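Local coordinates for putative retaining b-glycosidase (Saccharophagus degradans, PDB 5A95), which hydrolyses beta-glucans, probably as a retaining glycoside hydrolase of family 5 with the specificity of a mixed-linkage beta-glucanase, at residues V109-L114 with V118-I123. The protein carries 1 engineered substitution. Numbering follows the deposited sequence.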
ATOM      1  N   VAL A 109     -10.755   9.984   7.286  1.00  7.00           N
ATOM      2  CA  VAL A 109     -11.441   9.052   8.195  1.00  7.42           C
ATOM      3  C   VAL A 109     -12.956   9.105   7.964  1.00  8.09           C
ATOM      4  O   VAL A 109     -13.643   8.112   8.137  1.00  8.25           O
ATOM      5  CB  VAL A 109     -11.081   9.344   9.668  1.00  8.07           C
ATOM      6  CG1 VAL A 109     -11.655  10.664  10.139  1.00  8.05           C
ATOM      7  CG2 VAL A 109     -11.496   8.185  10.593  1.00  8.92           C
ATOM      8  N   SER A 110     -13.465  10.276   7.618  1.00  7.20           N
ATOM      9  CA  SER A 110     -14.899  10.511   7.360  1.00  7.26           C
ATOM     10  C   SER A 110     -15.329   9.952   5.998  1.00  7.16           C
ATOM     11  O   SER A 110     -16.417   9.375   5.873  1.00  8.20           O
ATOM     12  CB  SER A 110     -15.170  12.012   7.453  1.00  7.73           C
ATOM     13  OG  SER A 110     -16.547  12.269   7.393  1.00  7.74           O
ATOM     14  N   TRP A 111     -14.473  10.119   4.995  1.00  6.93           N
ATOM     15  CA  TRP A 111     -14.616   9.481   3.703  1.00  6.91           C
ATOM     16  C   TRP A 111     -14.826   7.984   3.926  1.00  7.24           C
ATOM     17  O   TRP A 111     -15.743   7.381   3.358  1.00  8.48           O
ATOM     18  CB  TRP A 111     -13.365   9.787   2.864  1.00  6.99           C
ATOM     19  CG  TRP A 111     -13.282   9.184   1.515  1.00  7.46           C
ATOM     20  CD1 TRP A 111     -12.412   8.204   1.110  1.00  8.19           C
ATOM     21  CD2 TRP A 111     -13.998   9.576   0.340  1.00  7.57           C
ATOM     22  NE1 TRP A 111     -12.548   7.952  -0.220  1.00  8.11           N
ATOM     23  CE2 TRP A 111     -13.521   8.775  -0.723  1.00  8.52           C
ATOM     24  CE3 TRP A 111     -14.984  10.521   0.076  1.00  7.97           C
ATOM     25  CZ2 TRP A 111     -14.023   8.879  -2.019  1.00  8.45           C
ATOM     26  CZ3 TRP A 111     -15.450  10.637  -1.224  1.00  9.92           C
ATOM     27  CH2 TRP A 111     -14.994   9.819  -2.239  1.00  9.93           C
ATOM     28  N   ARG A 112     -13.968   7.369   4.735  1.00  7.38           N
ATOM     29  CA  ARG A 112     -14.111   5.938   5.011  1.00  7.52           C
ATOM     30  C   ARG A 112     -15.368   5.626   5.826  1.00  8.45           C
ATOM     31  O   ARG A 112     -16.052   4.651   5.553  1.00 10.12           O
ATOM     32  CB  ARG A 112     -12.867   5.385   5.713  1.00  8.28           C
ATOM     33  CG  ARG A 112     -11.645   5.311   4.823  1.00  8.02           C
ATOM     34  CD  ARG A 112     -10.467   4.687   5.533  1.00  8.13           C
ATOM     35  NE  ARG A 112      -9.941   5.485   6.633  1.00  8.19           N
ATOM     36  CZ  ARG A 112      -9.067   6.476   6.497  1.00  7.05           C
ATOM     37  NH1 ARG A 112      -8.673   6.838   5.291  1.00  7.67           N
ATOM     38  NH2 ARG A 112      -8.615   7.133   7.552  1.00  7.69           N
ATOM     39  N   LYS A 113     -15.672   6.447   6.842  1.00  8.25           N
ATOM     40  CA  LYS A 113     -16.783   6.147   7.738  1.00  8.97           C
ATOM     41  C   LYS A 113     -18.127   6.199   7.025  1.00  9.84           C
ATOM     42  O   LYS A 113     -18.956   5.289   7.175  1.00 11.58           O
ATOM     43  CB  LYS A 113     -16.764   7.084   8.953  1.00 10.08           C
ATOM     44  CG  LYS A 113     -17.798   6.721  10.009  1.00 12.36           C
ATOM     45  CD  LYS A 113     -17.650   7.535  11.280  1.00 15.76           C
ATOM     46  CE  LYS A 113     -18.544   7.001  12.398  1.00 20.65           C
ATOM     47  NZ  LYS A 113     -18.399   7.836  13.622  1.00 24.95           N
ATOM     48  N   LEU A 114     -18.366   7.281   6.292  1.00  9.17           N
ATOM     49  CA  LEU A 114     -19.581   7.382   5.491  1.00  9.56           C
ATOM     50  C   LEU A 114     -19.537   6.460   4.282  1.00 10.81           C
ATOM     51  O   LEU A 114     -20.562   5.922   3.856  1.00 12.02           O
ATOM     52  CB  LEU A 114     -19.826   8.817   5.039  1.00 11.11           C
ATOM     53  CG  LEU A 114     -20.187   9.798   6.136  1.00 12.70           C
ATOM     54  CD1 LEU A 114     -20.254  11.234   5.584  1.00 14.50           C
ATOM     55  CD2 LEU A 114     -21.526   9.367   6.717  1.00 16.75           C
ATOM     56  N   VAL A 118     -21.867   7.329  -0.270  1.00  9.83           N
ATOM     57  CA  VAL A 118     -22.654   8.220   0.556  1.00  9.31           C
ATOM     58  C   VAL A 118     -22.025   9.621   0.640  1.00  8.53           C
ATOM     59  O   VAL A 118     -22.729  10.651   0.586  1.00  9.86           O
ATOM     60  CB  VAL A 118     -22.856   7.605   1.950  1.00 11.66           C
ATOM     61  CG1 VAL A 118     -23.388   8.616   2.960  1.00 12.90           C
ATOM     62  CG2 VAL A 118     -23.819   6.424   1.839  1.00 13.26           C
ATOM     63  N   TYR A 119     -20.712   9.683   0.833  1.00  8.00           N
ATOM     64  CA  TYR A 119     -20.064  10.987   0.925  1.00  8.69           C
ATOM     65  C   TYR A 119     -20.306  11.797  -0.361  1.00  7.20           C
ATOM     66  O   TYR A 119     -20.641  12.992  -0.315  1.00  8.38           O
ATOM     67  CB  TYR A 119     -18.573  10.844   1.276  1.00  8.07           C
ATOM     68  CG  TYR A 119     -17.992  12.018   2.045  1.00  7.89           C
ATOM     69  CD1 TYR A 119     -18.028  13.303   1.528  1.00  9.09           C
ATOM     70  CD2 TYR A 119     -17.431  11.849   3.298  1.00  8.13           C
ATOM     71  CE1 TYR A 119     -17.529  14.380   2.233  1.00  9.54           C
ATOM     72  CE2 TYR A 119     -16.941  12.933   4.028  1.00  6.89           C
ATOM     73  CZ  TYR A 119     -16.967  14.199   3.486  1.00  7.85           C
ATOM     74  OH  TYR A 119     -16.475  15.263   4.186  1.00  8.89           O
ATOM     75  N   LEU A 120     -20.130  11.143  -1.512  1.00  7.73           N
ATOM     76  CA  LEU A 120     -20.361  11.831  -2.779  1.00  7.74           C
ATOM     77  C   LEU A 120     -21.813  12.319  -2.900  1.00  8.72           C
ATOM     78  O   LEU A 120     -22.070  13.382  -3.424  1.00  8.72           O
ATOM     79  CB  LEU A 120     -19.991  10.939  -3.956  1.00  8.56           C
ATOM     80  CG  LEU A 120     -18.492  10.656  -4.086  1.00  9.08           C
ATOM     81  CD1 LEU A 120     -18.282   9.465  -5.005  1.00 10.55           C
ATOM     82  CD2 LEU A 120     -17.744  11.878  -4.599  1.00 10.24           C
ATOM     83  N   GLY A 121     -22.760  11.530  -2.403  1.00  8.64           N
ATOM     84  CA  GLY A 121     -24.146  11.977  -2.402  1.00  8.59           C
ATOM     85  C   GLY A 121     -24.335  13.256  -1.601  1.00  8.29           C
ATOM     86  O   GLY A 121     -25.173  14.105  -1.955  1.00  9.47           O
ATOM     87  N   HIS A 122     -23.575  13.409  -0.515  1.00  8.14           N
ATOM     88  CA  HIS A 122     -23.637  14.654   0.273  1.00  8.45           C
ATOM     89  C   HIS A 122     -22.934  15.814  -0.429  1.00  7.41           C
ATOM     90  O   HIS A 122     -23.389  16.954  -0.345  1.00  9.48           O
ATOM     91  CB  HIS A 122     -23.116  14.450   1.683  1.00  9.04           C
ATOM     92  CG  HIS A 122     -23.970  13.539   2.500  1.00 10.54           C
ATOM     93  ND1 HIS A 122     -25.284  13.832   2.799  1.00 10.84           N
ATOM     94  CD2 HIS A 122     -23.713  12.339   3.072  1.00 11.98           C
ATOM     95  CE1 HIS A 122     -25.795  12.854   3.531  1.00 12.54           C
ATOM     96  NE2 HIS A 122     -24.868  11.939   3.713  1.00 13.08           N
ATOM     97  N   ILE A 123     -21.805  15.547  -1.097  1.00  7.28           N
ATOM     98  CA  ILE A 123     -21.164  16.586  -1.882  1.00  7.53           C
ATOM     99  C   ILE A 123     -22.132  17.087  -2.965  1.00  9.03           C
ATOM    100  O   ILE A 123     -22.191  18.281  -3.219  1.00  9.65           O
ATOM    101  CB  ILE A 123     -19.787  16.151  -2.413  1.00  7.43           C
ATOM    102  CG1 ILE A 123     -18.835  15.847  -1.253  1.00  8.48           C
ATOM    103  CG2 ILE A 123     -19.207  17.251  -3.295  1.00  8.20           C
ATOM    104  CD1 ILE A 123     -17.545  15.157  -1.669  1.00  9.70           C
TER
HETATM  105  O   HOH W   1     -21.148   4.826   1.203  1.00 16.26           O
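Tyr119 lies between Trp111 and Leu114, with the CD2-CE2 side of its ring against the short helix of residues 109-114. Trp111 brings the six-membered part of its indole to the root of the tyrosine, CE3 standing 3.8 Å from Tyr119 CB, and the two ring planes meet obliquely, at 51°. With CG anti to the backbone N (chi1 178°), the indole reaches past Tyr119, and its CH2 lies 4.0 Å from Leu120 CG. From Leu114 comes a single methyl, CD1, 3.7 Å from Tyr119 CD2. Ser110 OG meets the ring edge at CE2, near its plane; this hydroxyl and Tyr119 OH both hydrogen-bond to the carboxylate of Asp75, which ties the two helices at a shared anchor. Two consecutive helices, joined by a tight turn with their axes at 108°, follow strand 101-106 of the family 5 (beta/alpha)8 barrel, and helix 116-133 leads on to the parallel strand 136-144. A leucine in place of Trp111 would probably leave Tyr119 CB and Leu120 without their aromatic cover and cost the edge-to-face contacts with Phe167 and Trp141. At the turn, one water accepts from Val118 N and donates to Leu114 O, 2.9 Å away.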